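Long-range contacts in benzoate transport porin BenP (Acinetobacter baumannii AB307-0294, PDB 5DL8), which probably forms a channel across the outer membrane as a porin of the OprD family, with benzoate its likely substrate, and binds calcium: residues K59-A70 / K120-L128; L135-D143 / P296-Y304. One frame throughout, in Å; residues are numbered along the deposited sequence. Where two conformers were deposited one is given.

Contact 1 (K59-A70 / K120-L128); sequences KSKMHDTPLVIA and KLGYDKTLL
K120 reaches across to S60 and donates from NZ to the backbone O of that residue at 2.9 Å, with the nitrogen tilted 16° from the carbonyl plane. M62 lies against the aliphatic part of the same lysine. Its SD is 3.8 Å from K120 CE, and its CE passes on over the backbone of G122 to L127, where it meets CD1 at 3.4 Å, a tight carbon pair. Bends at chi2 and chi3 fold the thioether back toward the hairpin, although the side chain does not set out in that direction. At the far end Y123 OH donates to the backbone O of I69 at 2.6 Å. This oxygen lies in the plane of the tyrosine ring, at its edge, whereas the hydroxyl sits 50° out of the carbonyl plane of I69. CG of Y123 is anti to the backbone N (chi1 177°), which carries the ring out from the strand to cross I69 at about a right angle, with CE1 4.0 Å from I69 CB.

Farther out, K120 NZ also forms a salt bridge with D79, and S60 OG is bonded to the backbone N of A78; both partners belong to strand 72-87, which pairs with strands 47-65, 67-69 and 107-123. Y123 and T126 close the hairpin 120-128 through a type II' turn. Past strand 72-87, residues 59-70, broken by the corner at P66, thus meet the end of this hairpin. With K59 NZ 5.7 Å from K120 NZ, D79 probably offsets both the burial of the K120 ammonium and this nearby like charge.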
# COMPACT_ATOMS: atom_id res chain seq x y z
N LYS A 59 2.73 12.06 -16.82
CA LYS A 59 2.55 10.91 -17.67
C LYS A 59 2.17 11.24 -19.03
O LYS A 59 1.00 11.61 -19.27
CB LYS A 59 1.39 10.10 -17.20
CG LYS A 59 1.52 9.59 -15.80
CD LYS A 59 0.30 8.77 -15.44
CE LYS A 59 0.15 7.65 -16.45
NZ LYS A 59 -0.67 6.60 -15.81
N SER A 60 3.06 11.02 -19.97
CA SER A 60 2.74 11.30 -21.35
C SER A 60 1.60 10.46 -21.95
O SER A 60 1.37 9.31 -21.59
CB SER A 60 3.96 11.23 -22.27
OG SER A 60 4.28 9.89 -22.60
N LYS A 61 0.91 11.07 -22.90
CA LYS A 61 0.14 10.27 -23.84
C LYS A 61 1.10 9.29 -24.55
O LYS A 61 2.32 9.50 -24.65
CB LYS A 61 -0.59 11.16 -24.88
CG LYS A 61 0.29 11.88 -25.91
CD LYS A 61 -0.55 12.79 -26.86
CE LYS A 61 0.22 14.00 -27.40
NZ LYS A 61 -0.63 14.98 -28.15
N MET A 62 0.50 8.23 -25.06
CA MET A 62 1.21 7.31 -25.95
C MET A 62 1.28 7.92 -27.34
O MET A 62 0.30 8.33 -27.93
CB MET A 62 0.58 5.92 -25.93
CG MET A 62 0.75 5.17 -24.60
SD MET A 62 2.39 5.15 -23.77
CE MET A 62 3.28 4.02 -24.87
N HIS A 63 2.47 8.02 -27.88
CA HIS A 63 2.59 8.65 -29.18
C HIS A 63 2.75 7.60 -30.23
O HIS A 63 3.61 6.76 -30.13
CB HIS A 63 3.80 9.54 -29.23
CG HIS A 63 3.59 10.91 -28.68
ND1 HIS A 63 3.62 11.19 -27.31
CD2 HIS A 63 3.45 12.10 -29.32
CE1 HIS A 63 3.45 12.49 -27.14
NE2 HIS A 63 3.36 13.06 -28.34
N ASP A 64 1.91 7.72 -31.25
CA ASP A 64 2.03 7.01 -32.53
C ASP A 64 3.40 7.23 -33.23
O ASP A 64 3.70 8.34 -33.63
CB ASP A 64 0.90 7.45 -33.55
CG ASP A 64 -0.51 6.85 -33.22
OD1 ASP A 64 -0.72 6.12 -32.26
OD2 ASP A 64 -1.44 7.12 -33.99
N THR A 65 4.21 6.18 -33.37
CA THR A 65 5.37 6.17 -34.30
C THR A 65 4.88 5.88 -35.70
O THR A 65 3.72 5.45 -35.91
CB THR A 65 6.47 5.16 -33.92
OG1 THR A 65 6.09 3.83 -34.27
CG2 THR A 65 6.76 5.24 -32.41
N PRO A 66 5.75 6.11 -36.68
CA PRO A 66 5.32 5.71 -38.03
C PRO A 66 5.22 4.19 -38.35
O PRO A 66 4.68 3.85 -39.42
CB PRO A 66 6.34 6.44 -38.95
CG PRO A 66 6.85 7.58 -38.15
CD PRO A 66 6.88 7.07 -36.72
N LEU A 67 5.70 3.29 -37.48
CA LEU A 67 5.48 1.79 -37.65
C LEU A 67 4.12 1.26 -37.25
O LEU A 67 3.76 1.27 -36.06
CB LEU A 67 6.44 0.98 -36.79
CG LEU A 67 7.75 0.46 -37.38
CD1 LEU A 67 8.93 1.06 -36.61
CD2 LEU A 67 7.74 -1.09 -37.35
N VAL A 68 3.36 0.79 -38.24
CA VAL A 68 2.07 0.20 -38.03
C VAL A 68 2.21 -1.29 -38.45
O VAL A 68 2.72 -1.58 -39.54
CB VAL A 68 0.96 0.96 -38.83
CG1 VAL A 68 -0.39 0.21 -38.79
CG2 VAL A 68 0.82 2.42 -38.39
N ILE A 69 1.79 -2.21 -37.59
CA ILE A 69 1.90 -3.67 -37.78
C ILE A 69 0.52 -4.26 -37.55
O ILE A 69 -0.05 -4.09 -36.48
CB ILE A 69 2.94 -4.29 -36.81
CG1 ILE A 69 4.29 -3.62 -37.01
CG2 ILE A 69 3.12 -5.78 -36.99
CD1 ILE A 69 5.35 -4.14 -36.07
N ALA A 70 -0.02 -4.88 -38.58
CA ALA A 70 -1.41 -5.37 -38.63
C ALA A 70 -2.42 -4.33 -38.14
O ALA A 70 -3.16 -4.61 -37.19
CB ALA A 70 -1.53 -6.65 -37.82
N LYS A 120 8.33 4.22 -21.94
CA LYS A 120 7.18 3.42 -22.29
C LYS A 120 7.20 3.05 -23.77
O LYS A 120 7.45 3.90 -24.58
CB LYS A 120 5.90 4.20 -22.09
CG LYS A 120 5.59 4.41 -20.60
CD LYS A 120 4.27 5.14 -20.24
CE LYS A 120 4.15 6.57 -20.77
NZ LYS A 120 2.78 7.13 -20.37
N LEU A 121 6.81 1.83 -24.10
CA LEU A 121 6.69 1.28 -25.47
C LEU A 121 5.38 0.45 -25.54
O LEU A 121 5.19 -0.49 -24.77
CB LEU A 121 7.95 0.41 -25.83
CG LEU A 121 8.12 -0.13 -27.28
CD1 LEU A 121 8.34 0.95 -28.36
CD2 LEU A 121 9.23 -1.24 -27.39
N GLY A 122 4.47 0.80 -26.45
CA GLY A 122 3.13 0.19 -26.48
C GLY A 122 2.88 -0.48 -27.82
O GLY A 122 3.45 -0.08 -28.86
N TYR A 123 2.02 -1.50 -27.81
CA TYR A 123 1.47 -2.10 -29.04
C TYR A 123 0.03 -2.66 -28.76
O TYR A 123 -0.12 -3.54 -27.91
CB TYR A 123 2.40 -3.22 -29.62
CG TYR A 123 1.78 -3.90 -30.86
CD1 TYR A 123 1.79 -3.26 -32.12
CD2 TYR A 123 1.15 -5.19 -30.79
CE1 TYR A 123 1.20 -3.84 -33.22
CE2 TYR A 123 0.53 -5.74 -31.92
CZ TYR A 123 0.59 -5.04 -33.12
OH TYR A 123 0.05 -5.53 -34.27
N ASP A 124 -1.00 -2.18 -29.51
CA ASP A 124 -2.35 -2.67 -29.35
C ASP A 124 -2.82 -2.57 -27.82
O ASP A 124 -3.08 -1.48 -27.34
CB ASP A 124 -2.46 -4.11 -29.91
CG ASP A 124 -3.92 -4.59 -30.11
OD1 ASP A 124 -4.82 -3.71 -30.15
OD2 ASP A 124 -4.14 -5.82 -30.25
N LYS A 125 -2.94 -3.70 -27.11
CA LYS A 125 -3.33 -3.67 -25.69
C LYS A 125 -2.20 -4.06 -24.73
O LYS A 125 -2.45 -4.53 -23.62
CB LYS A 125 -4.58 -4.52 -25.49
CG LYS A 125 -5.80 -3.83 -26.13
CD LYS A 125 -7.08 -4.66 -26.03
CE LYS A 125 -8.24 -3.82 -26.52
NZ LYS A 125 -9.23 -4.68 -27.19
N THR A 126 -0.97 -3.76 -25.15
CA THR A 126 0.24 -4.08 -24.40
C THR A 126 1.13 -2.83 -24.18
O THR A 126 1.22 -1.91 -25.01
CB THR A 126 1.00 -5.17 -25.14
OG1 THR A 126 0.05 -6.22 -25.42
CG2 THR A 126 2.21 -5.73 -24.33
N LEU A 127 1.77 -2.79 -23.03
CA LEU A 127 2.60 -1.73 -22.70
C LEU A 127 3.76 -2.25 -21.97
O LEU A 127 3.60 -2.99 -20.97
CB LEU A 127 1.79 -0.80 -21.87
CG LEU A 127 2.60 0.47 -21.54
CD1 LEU A 127 2.72 1.36 -22.77
CD2 LEU A 127 2.00 1.21 -20.33
N LEU A 128 4.95 -1.93 -22.46
CA LEU A 128 6.24 -2.30 -21.84
C LEU A 128 6.74 -1.01 -21.13
O LEU A 128 6.77 0.08 -21.76
CB LEU A 128 7.28 -2.76 -22.89
CG LEU A 128 8.76 -2.89 -22.46
CD1 LEU A 128 8.92 -4.11 -21.54
CD2 LEU A 128 9.74 -2.87 -23.65

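Contact 2 (L135-D143 / P296-Y304); sequences LDLPVTAVD and PDGFLPETY
The backbones of 135-143 and 296-304 run past each other without regular secondary structure, V139 and E302 approaching to 5.8 Å between CA atoms. E302 turns its carboxylate into the opposing loop: OE2 accepts from V139 N at 2.6 Å in a nearly straight bond (174°) through its syn lone pair, while OE1 takes Y304 N on its anti lone pair. The bend at chi2 (44°) brings the carboxylate to this position, and the two amides fix its rotation. OE1 also accepts from a water that donates to L137 O and accepts from T303 N. A second water donates to V139 O and P301 O, joining the two backbones.

Beside this polar centre, P138 CD rests over one face of the Y304 ring in a CH-pi contact, 4.0 Å from the centroid and 17° off the normal. The phenol oxygen ends near D136, with OH 3.0 Å from its backbone O, and is hydrogen-bonded to R206. CB and the carboxylate of D143 cross the CG-CD edge of the P301 ring at a slant, with D143 OD2 3.6 Å from P301 CD; the carboxylate oxygens are held by R178 and S145. V139 CG1 meets P296 CG at 4.1 Å.

Both loops fold inside the barrel near its centre. P138 and V139 lean on Y218 of strand 213-222, L137 touches Y202 of strand 200-210, and L300 reaches V175 of strand 165-176.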
# COMPACT_ATOMS: atom_id res chain seq x y z
N LEU A 135 3.61 0.46 -8.80
CA LEU A 135 2.97 -0.86 -8.77
C LEU A 135 1.79 -0.80 -7.80
O LEU A 135 1.87 -0.15 -6.72
CB LEU A 135 3.99 -1.88 -8.27
CG LEU A 135 5.15 -2.00 -9.26
CD1 LEU A 135 6.26 -2.84 -8.75
CD2 LEU A 135 4.70 -2.42 -10.69
N ASP A 136 0.77 -1.56 -8.16
CA ASP A 136 -0.39 -1.74 -7.37
C ASP A 136 -0.68 -3.27 -7.31
O ASP A 136 -1.63 -3.73 -7.92
CB ASP A 136 -1.63 -1.01 -7.98
CG ASP A 136 -2.87 -1.12 -7.08
OD1 ASP A 136 -2.80 -1.58 -5.90
OD2 ASP A 136 -3.95 -0.74 -7.56
N LEU A 137 0.17 -4.00 -6.59
CA LEU A 137 0.21 -5.44 -6.52
C LEU A 137 0.48 -5.92 -5.13
O LEU A 137 0.99 -5.19 -4.24
CB LEU A 137 1.37 -5.95 -7.39
CG LEU A 137 1.10 -5.71 -8.91
CD1 LEU A 137 2.40 -5.79 -9.64
CD2 LEU A 137 0.06 -6.62 -9.57
N PRO A 138 0.19 -7.19 -4.91
CA PRO A 138 0.81 -7.87 -3.73
C PRO A 138 2.36 -7.67 -3.63
O PRO A 138 3.06 -7.57 -4.66
CB PRO A 138 0.53 -9.30 -4.07
CG PRO A 138 -0.89 -9.17 -4.75
CD PRO A 138 -0.63 -8.09 -5.71
N VAL A 139 2.91 -7.64 -2.44
CA VAL A 139 4.22 -7.17 -2.23
C VAL A 139 4.55 -5.64 -2.54
O VAL A 139 5.12 -4.97 -1.68
CB VAL A 139 5.33 -8.00 -3.03
CG1 VAL A 139 6.71 -7.65 -2.43
CG2 VAL A 139 5.10 -9.53 -3.01
N THR A 140 4.26 -5.17 -3.78
CA THR A 140 4.65 -3.89 -4.26
C THR A 140 3.39 -3.07 -4.45
O THR A 140 2.76 -3.12 -5.53
CB THR A 140 5.46 -4.04 -5.55
OG1 THR A 140 4.69 -4.65 -6.54
CG2 THR A 140 6.77 -4.89 -5.28
N ALA A 141 2.91 -2.36 -3.45
CA ALA A 141 1.61 -1.60 -3.64
C ALA A 141 1.78 -0.07 -3.70
O ALA A 141 2.90 0.45 -3.64
CB ALA A 141 0.62 -1.96 -2.52
N VAL A 142 0.66 0.65 -3.82
CA VAL A 142 0.59 2.11 -3.46
C VAL A 142 1.01 2.30 -1.96
O VAL A 142 0.28 1.61 -1.18
CB VAL A 142 -0.90 2.58 -3.60
CG1 VAL A 142 -1.06 4.12 -3.43
CG2 VAL A 142 -1.50 2.04 -4.92
N ASP A 143 2.15 3.02 -1.52
CA ASP A 143 2.10 3.45 -0.13
C ASP A 143 2.09 5.00 0.01
O ASP A 143 3.16 5.67 0.11
CB ASP A 143 3.25 2.87 0.69
CG ASP A 143 3.07 3.12 2.17
OD1 ASP A 143 2.01 3.76 2.60
OD2 ASP A 143 3.93 2.72 2.97
N PRO A 296 8.65 -7.45 3.48
CA PRO A 296 9.90 -6.92 3.20
C PRO A 296 10.25 -5.70 4.10
O PRO A 296 9.37 -5.09 4.67
CB PRO A 296 9.85 -6.57 1.72
CG PRO A 296 8.41 -6.80 1.23
CD PRO A 296 7.62 -7.28 2.40
N ASP A 297 11.56 -5.43 4.24
CA ASP A 297 12.05 -4.25 5.00
C ASP A 297 11.56 -2.99 4.27
O ASP A 297 11.13 -3.05 3.13
CB ASP A 297 13.59 -4.17 5.08
CG ASP A 297 14.25 -5.33 5.75
OD1 ASP A 297 13.68 -5.91 6.63
OD2 ASP A 297 15.43 -5.66 5.46
N GLY A 298 11.50 -1.91 4.97
CA GLY A 298 11.19 -0.59 4.35
C GLY A 298 9.71 -0.25 4.31
O GLY A 298 9.26 0.65 3.52
N PHE A 299 8.95 -0.99 5.16
CA PHE A 299 7.55 -0.65 5.55
C PHE A 299 6.61 -0.85 4.37
O PHE A 299 5.53 -0.17 4.28
CB PHE A 299 7.44 0.82 6.17
CG PHE A 299 8.50 1.12 7.22
CD1 PHE A 299 8.48 0.45 8.47
CD2 PHE A 299 9.60 1.94 6.92
CE1 PHE A 299 9.54 0.63 9.38
CE2 PHE A 299 10.64 2.12 7.82
CZ PHE A 299 10.60 1.47 9.05
N LEU A 300 6.99 -1.76 3.46
CA LEU A 300 6.14 -2.03 2.27
C LEU A 300 4.86 -2.68 2.72
O LEU A 300 4.90 -3.73 3.31
CB LEU A 300 6.92 -2.87 1.25
CG LEU A 300 8.35 -2.36 0.89
CD1 LEU A 300 8.96 -3.11 -0.30
CD2 LEU A 300 8.25 -0.86 0.62
N PRO A 301 3.70 -2.01 2.56
CA PRO A 301 2.48 -2.64 3.17
C PRO A 301 1.93 -3.71 2.23
O PRO A 301 2.20 -3.66 1.03
CB PRO A 301 1.44 -1.47 3.22
CG PRO A 301 1.82 -0.68 1.98
CD PRO A 301 3.36 -0.70 1.93
N GLU A 302 1.17 -4.67 2.78
CA GLU A 302 0.51 -5.73 1.96
C GLU A 302 -0.94 -5.31 1.95
O GLU A 302 -1.80 -5.74 2.79
CB GLU A 302 0.72 -7.14 2.51
CG GLU A 302 0.08 -8.21 1.64
CD GLU A 302 0.38 -7.91 0.16
OE1 GLU A 302 -0.49 -7.20 -0.50
OE2 GLU A 302 1.50 -8.32 -0.31
N THR A 303 -1.20 -4.50 0.95
CA THR A 303 -2.50 -3.86 0.71
C THR A 303 -3.61 -4.82 0.29
O THR A 303 -4.78 -4.46 0.37
CB THR A 303 -2.45 -2.74 -0.38
OG1 THR A 303 -1.90 -3.32 -1.60
CG2 THR A 303 -1.49 -1.46 0.16
N TYR A 304 -3.23 -6.02 -0.16
CA TYR A 304 -4.19 -7.09 -0.53
C TYR A 304 -4.59 -8.00 0.58
O TYR A 304 -5.23 -9.03 0.34
CB TYR A 304 -3.62 -7.86 -1.71
CG TYR A 304 -3.64 -6.99 -2.97
CD1 TYR A 304 -2.65 -5.94 -3.19
CD2 TYR A 304 -4.72 -7.11 -3.91
CE1 TYR A 304 -2.74 -5.10 -4.31
CE2 TYR A 304 -4.82 -6.29 -5.02
CZ TYR A 304 -3.86 -5.33 -5.26
OH TYR A 304 -4.01 -4.61 -6.40
O HOH W 1 0.09 -4.80 -1.59
O HOH W 2 4.00 -2.72 -0.67

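The two contacts occupy different parts of the barrel: contact 1 lies about 29 Å from the centre of the chain, contact 2 about 5 Å from it. Their centres are 28 Å apart and their nearest atoms about 10 Å, without touching. Contact 1 joins turn-proximal parts of wall strands, whereas contact 2 joins two loops folded into the interior, an arrangement consistent with the constricted channel of OprD-family porins. Along the chain they follow in series, hairpin 120-128 leading into loop 135-143. Contact 1 is away from the calcium sites; in contact 2 the side chain of F299 lies about 11 Å from that of the calcium-binding residue F39.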